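Local atomic coordinates of Xaa-Pro dipeptidase (Lactobacillus brevis, PDB entry 3I7M), a protein that probably acts as a manganese-dependent metallopeptidase that cleaves Xaa-Pro dipeptides, this chain being its N-terminal creatinase/prolidase domain alone. Residues Ala89-Val92 and Lys93-His96; Asp129-Ser132 and Phe133-Met137; Phe57-Ala60 and Leu61-Glu64. All coordinates share one frame; numbering follows the deposited sequence. Where two conformers were deposited one is given.

Contact 1 (Ala89-Val92 and Lys93-His96); sequences ADQV and KQRH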
loop_
_atom_site.group_PDB
_atom_site.type_symbol
_atom_site.label_atom_id
_atom_site.label_comp_id
_atom_site.label_asym_id
_atom_site.label_seq_id
_atom_site.Cartn_x
_atom_site.Cartn_y
_atom_site.Cartn_z
ATOM N N ALA A 89 -4.180 0.964 -9.120
ATOM C CA ALA A 89 -3.224 1.228 -10.191
ATOM C C ALA A 89 -3.476 2.616 -10.790
ATOM O O ALA A 89 -2.494 3.331 -11.152
ATOM C CB ALA A 89 -3.351 0.148 -11.288
ATOM N N ASP A 90 -4.754 3.013 -10.939
ATOM C CA ASP A 90 -5.068 4.332 -11.437
ATOM C C ASP A 90 -4.473 5.412 -10.519
ATOM O O ASP A 90 -3.937 6.400 -10.989
ATOM C CB ASP A 90 -6.586 4.525 -11.552
ATOM C CG ASP A 90 -7.226 3.621 -12.601
ATOM O OD1 ASP A 90 -6.490 3.032 -13.447
ATOM O OD2 ASP A 90 -8.476 3.493 -12.582
ATOM N N GLN A 91 -4.553 5.228 -9.199
ATOM C CA GLN A 91 -3.960 6.170 -8.241
ATOM C C GLN A 91 -2.446 6.281 -8.459
ATOM O O GLN A 91 -1.857 7.350 -8.289
ATOM C CB GLN A 91 -4.310 5.805 -6.798
ATOM C CG GLN A 91 -5.757 5.944 -6.507
ATOM C CD GLN A 91 -6.244 7.358 -6.536
ATOM O OE1 GLN A 91 -5.539 8.247 -6.133
ATOM N NE2 GLN A 91 -7.463 7.533 -6.942
ATOM N N VAL A 92 -1.785 5.148 -8.690
ATOM C CA VAL A 92 -0.344 5.126 -8.929
ATOM C C VAL A 92 -0.007 5.818 -10.259
ATOM O O VAL A 92 0.901 6.667 -10.315
ATOM C CB VAL A 92 0.171 3.680 -8.855
ATOM C CG1 VAL A 92 1.654 3.545 -9.316
ATOM C CG2 VAL A 92 0.017 3.076 -7.443
ATOM N N LYS A 93 -0.761 5.485 -11.295
ATOM C CA LYS A 93 -0.586 6.115 -12.603
ATOM C C LYS A 93 -0.849 7.637 -12.573
ATOM O O LYS A 93 -0.072 8.407 -13.210
ATOM C CB LYS A 93 -1.399 5.323 -13.660
ATOM C CG LYS A 93 -0.837 3.867 -13.883
ATOM C CD LYS A 93 -1.807 2.963 -14.641
ATOM C CE LYS A 93 -1.310 1.531 -14.776
ATOM N NZ LYS A 93 -2.273 0.677 -15.564
ATOM N N GLN A 94 -1.802 8.103 -11.767
ATOM C CA GLN A 94 -2.065 9.557 -11.584
ATOM C C GLN A 94 -0.897 10.279 -10.954
ATOM O O GLN A 94 -0.717 11.506 -11.161
ATOM C CB GLN A 94 -3.253 9.765 -10.666
ATOM C CG GLN A 94 -4.557 9.438 -11.267
ATOM C CD GLN A 94 -5.708 9.543 -10.261
ATOM O OE1 GLN A 94 -5.618 10.237 -9.224
ATOM N NE2 GLN A 94 -6.795 8.870 -10.574
ATOM N N ARG A 95 -0.076 9.526 -10.194
ATOM C CA ARG A 95 1.051 10.061 -9.469
ATOM C C ARG A 95 2.329 9.913 -10.303
ATOM O O ARG A 95 3.435 10.117 -9.806
ATOM C CB ARG A 95 1.179 9.350 -8.106
ATOM C CG ARG A 95 0.140 9.855 -7.171
ATOM C CD ARG A 95 0.084 8.995 -5.908
ATOM N NE ARG A 95 -0.746 9.552 -4.875
ATOM C CZ ARG A 95 -2.072 9.500 -4.864
ATOM N NH1 ARG A 95 -2.756 8.879 -5.835
ATOM N NH2 ARG A 95 -2.737 10.002 -3.823
ATOM N N HIS A 96 2.144 9.608 -11.578
ATOM C CA HIS A 96 3.232 9.547 -12.564
ATOM C C HIS A 96 4.247 8.477 -12.294
ATOM O O HIS A 96 5.438 8.633 -12.621
ATOM C CB HIS A 96 3.876 10.931 -12.722
ATOM C CG HIS A 96 2.875 12.031 -12.910
ATOM N ND1 HIS A 96 2.061 12.107 -14.023
ATOM C CD2 HIS A 96 2.491 13.043 -12.095
ATOM C CE1 HIS A 96 1.249 13.142 -13.902
ATOM N NE2 HIS A 96 1.487 13.725 -12.741
HETATM O O HOH W 1 -5.509 10.715 -4.587
#
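Two oxygens of Gln91 share one guanidinium nitrogen of Arg95 at the end of helix 84-94, a compact case of a side chain at a helix end reaching back to the residue four positions earlier. Arg95 NH1 donates to the amide oxygen Gln91 OE1 at 2.9 Å and to the carbonyl Gln91 O at 3.0 Å. Both acceptors lie almost in the guanidinium plane, at its edge, and both N-H bonds of NH1 are used nearly straight; the donor nevertheless stands 38° above the plane of the Gln91 carbonyl. The Gln91 chain makes this possible by bending at its second torsion (chi2 -67°), which turns OE1 toward the guanidinium, the amide plane standing 58° from that of its partner. A water joins the same groups a second time, donating to Gln91 OE1 and accepting from Arg95 NH2, and thereby closes a small ring. Phe55 of strand 55-59 touches both side chains. Gln94 runs beside Gln91 and points the same way, with Gln94 CG resting 3.1 Å from Asp90 O. Lys93 stretches along the other flank past Ala89 O, and its NZ is bonded to Gln120 O. In the backbone, regular bonds from Lys93 N to Ala89 O and Gln94 N to Asp90 O give way to a tightened turn, where Arg95 N reaches Val92 O at 3.0 Å and only weakly Gln91 O. His96, with positive phi, then bonds through its N to Lys93 O, while Val97 N returns to Val92 O: the helix-ending Schellman motif.

Contact 2 (Asp129-Ser132 and Phe133-Met137); sequences DITS and FIEHM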
loop_
_atom_site.group_PDB
_atom_site.type_symbol
_atom_site.label_atom_id
_atom_site.label_comp_id
_atom_site.label_asym_id
_atom_site.label_seq_id
_atom_site.Cartn_x
_atom_site.Cartn_y
_atom_site.Cartn_z
ATOM N N ASP A 129 11.148 -7.396 -0.361
ATOM C CA ASP A 129 10.360 -7.817 0.779
ATOM C C ASP A 129 10.679 -6.860 1.899
ATOM O O ASP A 129 11.805 -6.759 2.340
ATOM C CB ASP A 129 10.680 -9.266 1.145
ATOM C CG ASP A 129 9.723 -9.849 2.141
ATOM O OD1 ASP A 129 8.807 -9.145 2.589
ATOM O OD2 ASP A 129 9.887 -11.052 2.435
ATOM N N ILE A 130 9.663 -6.144 2.365
ATOM C CA ILE A 130 9.794 -5.219 3.492
ATOM C C ILE A 130 9.418 -5.855 4.828
ATOM O O ILE A 130 9.522 -5.197 5.868
ATOM C CB ILE A 130 9.030 -3.893 3.231
ATOM C CG1 ILE A 130 9.550 -2.741 4.072
ATOM C CG2 ILE A 130 7.489 -4.108 3.316
ATOM C CD1 ILE A 130 9.007 -1.399 3.664
ATOM N N THR A 131 9.116 -7.167 4.809
ATOM C CA THR A 131 8.677 -7.877 6.024
ATOM C C THR A 131 9.649 -7.649 7.202
ATOM O O THR A 131 9.242 -7.231 8.276
ATOM C CB THR A 131 8.508 -9.362 5.745
ATOM O OG1 THR A 131 7.414 -9.514 4.844
ATOM C CG2 THR A 131 8.192 -10.142 7.086
ATOM N N SER A 132 10.935 -7.911 6.971
ATOM C CA SER A 132 11.926 -7.819 8.028
ATOM C C SER A 132 12.091 -6.374 8.526
ATOM O O SER A 132 12.235 -6.122 9.754
ATOM C CB SER A 132 13.258 -8.360 7.535
ATOM O OG SER A 132 14.244 -8.141 8.508
ATOM N N PHE A 133 12.138 -5.410 7.592
ATOM C CA PHE A 133 12.284 -3.981 7.931
ATOM C C PHE A 133 11.104 -3.521 8.868
ATOM O O PHE A 133 11.286 -2.888 9.940
ATOM C CB PHE A 133 12.392 -3.092 6.726
ATOM C CG PHE A 133 12.474 -1.589 7.059
ATOM C CD1 PHE A 133 13.679 -0.989 7.413
ATOM C CD2 PHE A 133 11.365 -0.778 7.013
ATOM C CE1 PHE A 133 13.741 0.365 7.749
ATOM C CE2 PHE A 133 11.433 0.564 7.319
ATOM C CZ PHE A 133 12.632 1.139 7.688
ATOM N N ILE A 134 9.882 -3.900 8.492
ATOM C CA ILE A 134 8.714 -3.548 9.294
ATOM C C ILE A 134 8.836 -4.242 10.666
ATOM O O ILE A 134 8.472 -3.655 11.704
ATOM C CB ILE A 134 7.399 -3.949 8.585
ATOM C CG1 ILE A 134 7.151 -3.169 7.284
ATOM C CG2 ILE A 134 6.223 -3.896 9.625
ATOM C CD1 ILE A 134 7.170 -1.660 7.365
ATOM N N GLU A 135 9.273 -5.498 10.698
ATOM C CA GLU A 135 9.399 -6.304 11.942
ATOM C C GLU A 135 10.302 -5.567 12.945
ATOM O O GLU A 135 10.053 -5.560 14.182
ATOM C CB GLU A 135 10.056 -7.659 11.612
ATOM C CG GLU A 135 9.265 -8.917 11.918
ATOM C CD GLU A 135 9.573 -10.091 10.945
ATOM O OE1 GLU A 135 8.673 -10.931 10.704
ATOM O OE2 GLU A 135 10.717 -10.192 10.430
ATOM N N HIS A 136 11.383 -4.956 12.430
ATOM C CA HIS A 136 12.414 -4.296 13.267
ATOM C C HIS A 136 12.139 -2.876 13.653
ATOM O O HIS A 136 12.818 -2.348 14.541
ATOM C CB HIS A 136 13.818 -4.335 12.629
ATOM C CG HIS A 136 14.283 -5.716 12.328
ATOM N ND1 HIS A 136 15.063 -6.016 11.231
ATOM C CD2 HIS A 136 14.030 -6.892 12.952
ATOM C CE1 HIS A 136 15.295 -7.318 11.212
ATOM N NE2 HIS A 136 14.680 -7.869 12.246
HETATM N N MSE A 137 11.161 -2.230 13.040
HETATM C CA MSE A 137 10.654 -0.993 13.589
HETATM C C MSE A 137 9.347 -1.353 14.333
HETATM O O MSE A 137 9.272 -1.402 15.558
HETATM C CB MSE A 137 10.395 0.027 12.485
HETATM C CG MSE A 137 9.046 -0.148 11.848
HETATM SE SE MSE A 137 8.670 0.697 10.117
HETATM C CE MSE A 137 8.973 2.564 10.538
HETATM O O HOH W 2 12.916 -6.085 4.793
#
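The imidazole of His136 carries Ser132 O over one face, 3.2 Å above the plane and displaced toward the rim, one turn along the N-capped helix 131-136 that closes the modelled chain. The other ring, that of Phe133, is met obliquely by Ile130 CG1, and it also meets the ring of Trp12 from helix 5-15, their planes inclined by about 35°. Ile130 holds the inner side of this turn: its CG1 stands 4.0 Å from Ile134 CG1, and its CD1 reaches both Ile134 CD1 and Phe133 CD2. This spread follows from a first torsion of -158°, which sends CG1 away from the backbone N and puts the CG2 branch between N and the carbonyl carbon. Ile9 and Trp12 of helix 5-15, with Thr21 and Leu23 of strand 20-23, surround the same side chain, so an alanine here would probably open a gap between the helix and the sheet and leave the Phe133 and Ile134 side chains without their common neighbour. Along the backbone, Ile134 N meets Ile130 O almost straight, and Glu135 N and His136 N continue the pattern to Thr131 O and Ser132 O. On the outer side, in one of its two conformers, Glu135 lies alongside Thr131. A water accepts from Phe133 N and donates to Asp129 O. At the capped end Lys106 N also donates to Asp129 OD1, and Gly107 N bonds to Thr131 OG1. From Thr131 itself Asp129 OD1 takes two bonds: Thr131 N approaches from above the carboxylate plane, whereas Thr131 OG1 comes on the syn side at 2.7 Å.

Contact 3 (Phe57-Ala60 and Leu61-Glu64); sequences FAPA and LEVE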
loop_
_atom_site.group_PDB
_atom_site.type_symbol
_atom_site.label_atom_id
_atom_site.label_comp_id
_atom_site.label_asym_id
_atom_site.label_seq_id
_atom_site.Cartn_x
_atom_site.Cartn_y
_atom_site.Cartn_z
ATOM N N PHE A 57 -5.734 3.073 0.542
ATOM C CA PHE A 57 -6.833 2.598 -0.296
ATOM C C PHE A 57 -7.645 1.625 0.535
ATOM O O PHE A 57 -7.086 0.752 1.217
ATOM C CB PHE A 57 -6.294 1.895 -1.537
ATOM C CG PHE A 57 -7.330 1.541 -2.499
ATOM C CD1 PHE A 57 -7.719 2.438 -3.498
ATOM C CD2 PHE A 57 -7.966 0.299 -2.466
ATOM C CE1 PHE A 57 -8.745 2.102 -4.405
ATOM C CE2 PHE A 57 -8.980 0.022 -3.402
ATOM C CZ PHE A 57 -9.318 0.946 -4.328
ATOM N N ALA A 58 -8.975 1.800 0.611
ATOM C CA ALA A 58 -9.793 1.072 1.517
ATOM C C ALA A 58 -11.181 0.893 1.012
ATOM O O ALA A 58 -11.615 1.655 0.163
ATOM C CB ALA A 58 -9.862 1.779 2.873
ATOM N N PRO A 59 -11.959 -0.038 1.584
ATOM C CA PRO A 59 -13.399 -0.064 1.300
ATOM C C PRO A 59 -14.029 1.254 1.699
ATOM O O PRO A 59 -13.659 1.857 2.692
ATOM C CB PRO A 59 -13.899 -1.244 2.100
ATOM C CG PRO A 59 -12.590 -2.099 2.433
ATOM C CD PRO A 59 -11.545 -1.090 2.550
ATOM N N ALA A 60 -14.994 1.710 0.897
ATOM C CA ALA A 60 -15.633 3.001 1.096
ATOM C C ALA A 60 -16.133 3.235 2.523
ATOM O O ALA A 60 -15.962 4.340 3.045
ATOM C CB ALA A 60 -16.762 3.161 0.105
ATOM N N LEU A 61 -16.658 2.211 3.151
ATOM C CA LEU A 61 -17.195 2.404 4.488
ATOM C C LEU A 61 -16.144 2.514 5.564
ATOM O O LEU A 61 -16.474 2.894 6.685
ATOM C CB LEU A 61 -18.243 1.336 4.803
ATOM C CG LEU A 61 -19.467 1.428 3.969
ATOM C CD1 LEU A 61 -20.419 0.189 4.184
ATOM C CD2 LEU A 61 -20.227 2.737 4.362
ATOM N N GLU A 62 -14.903 2.120 5.276
ATOM C CA GLU A 62 -13.852 2.257 6.252
ATOM C C GLU A 62 -13.190 3.640 6.159
ATOM O O GLU A 62 -12.434 4.009 7.031
ATOM C CB GLU A 62 -12.787 1.148 6.062
ATOM C CG GLU A 62 -13.297 -0.246 6.387
ATOM C CD GLU A 62 -12.285 -1.357 6.070
ATOM O OE1 GLU A 62 -11.058 -1.148 6.204
ATOM O OE2 GLU A 62 -12.727 -2.469 5.718
ATOM N N VAL A 63 -13.415 4.402 5.087
ATOM C CA VAL A 63 -12.729 5.660 4.874
ATOM C C VAL A 63 -12.866 6.614 6.040
ATOM O O VAL A 63 -11.916 7.269 6.451
ATOM C CB VAL A 63 -13.093 6.345 3.539
ATOM C CG1 VAL A 63 -12.493 7.734 3.408
ATOM C CG2 VAL A 63 -12.721 5.468 2.341
ATOM N N GLU A 64 -14.081 6.699 6.552
ATOM C CA GLU A 64 -14.334 7.631 7.680
ATOM C C GLU A 64 -13.447 7.383 8.870
ATOM O O GLU A 64 -12.828 8.316 9.379
ATOM C CB GLU A 64 -15.795 7.639 8.114
ATOM C CG GLU A 64 -16.065 8.407 9.423
ATOM C CD GLU A 64 -17.494 8.387 9.925
ATOM O OE1 GLU A 64 -18.371 7.768 9.316
ATOM O OE2 GLU A 64 -17.686 8.928 11.057
HETATM O O HOH W 3 -16.586 5.936 5.173
#
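With CG of Glu62 turned opposite its carbonyl carbon (chi1 -68°) and the rest of the chain extended (chi2 174°), the carboxylate is carried back against the CG and CD methylenes of Pro59, three residues earlier. The two side chains cross at a slant: in one of the two conformers of the glutamate, Glu62 OE2 comes to 3.3 Å from Pro59 CG, and Glu62 CD to 3.6 Å from Pro59 CD. The contact is one of packing, with the proline methylenes set against a flat charged group, and Phe35 also touches the glutamate. Ala58 adds its methyl from the strand, CB to Glu62 CB at 4.4 Å.

The backbone turns here too. Pro59 keeps an extended conformation (psi 142°), and Ala60 at once adopts helical angles, so that the chain swings out of the strand within a single residue. Glu62 N then donates to Pro59 O at 2.9 Å, from well above the plane of that carbonyl. Val63 N makes the next bond, to Ala60 O at 3.3 Å, again from above the carbonyl plane. Ala60 O also receives a water at 2.7 Å, and this water accepts from Glu64 N, extending the turn by one bridged step. Val63 brings its CG2 branch against Ala60 O and Pro59 O, and Val75 of the neighbouring strand touches its side chain.

On the strand side, Pro59 rests on Tyr78 and Arg42, while Ala58 pairs through its backbone with Ile76 and Tyr78. Two consecutive i to i+3 bonds thus accompany the change of direction at the strand's end. Here they form the strand-to-helix junction of the beta-alpha-beta unit made by strand 55-59, helix 63-67 and the parallel strand 75-78.

Overall arrangement
The three contacts show one theme, the local control of helix ends, at separate points of a single creatinase/prolidase N-terminal domain built round a mixed sheet. Contact 3 leads from a strand into helix 63-67, contact 1 terminates helix 84-94, and contact 2 begins and nearly spans helix 131-136, in that order along the chain. Contacts 1 and 3 are neighbours, with centres 18 Å apart and nearest atoms about 5 Å apart; strand 55-59 links them, since its Phe55 touches contact 1 and its end forms contact 3. Contact 2 lies across the domain's centre from both, with centres 25 Å away in each case. None contains a metal; the manganese probably binds the absent catalytic domain.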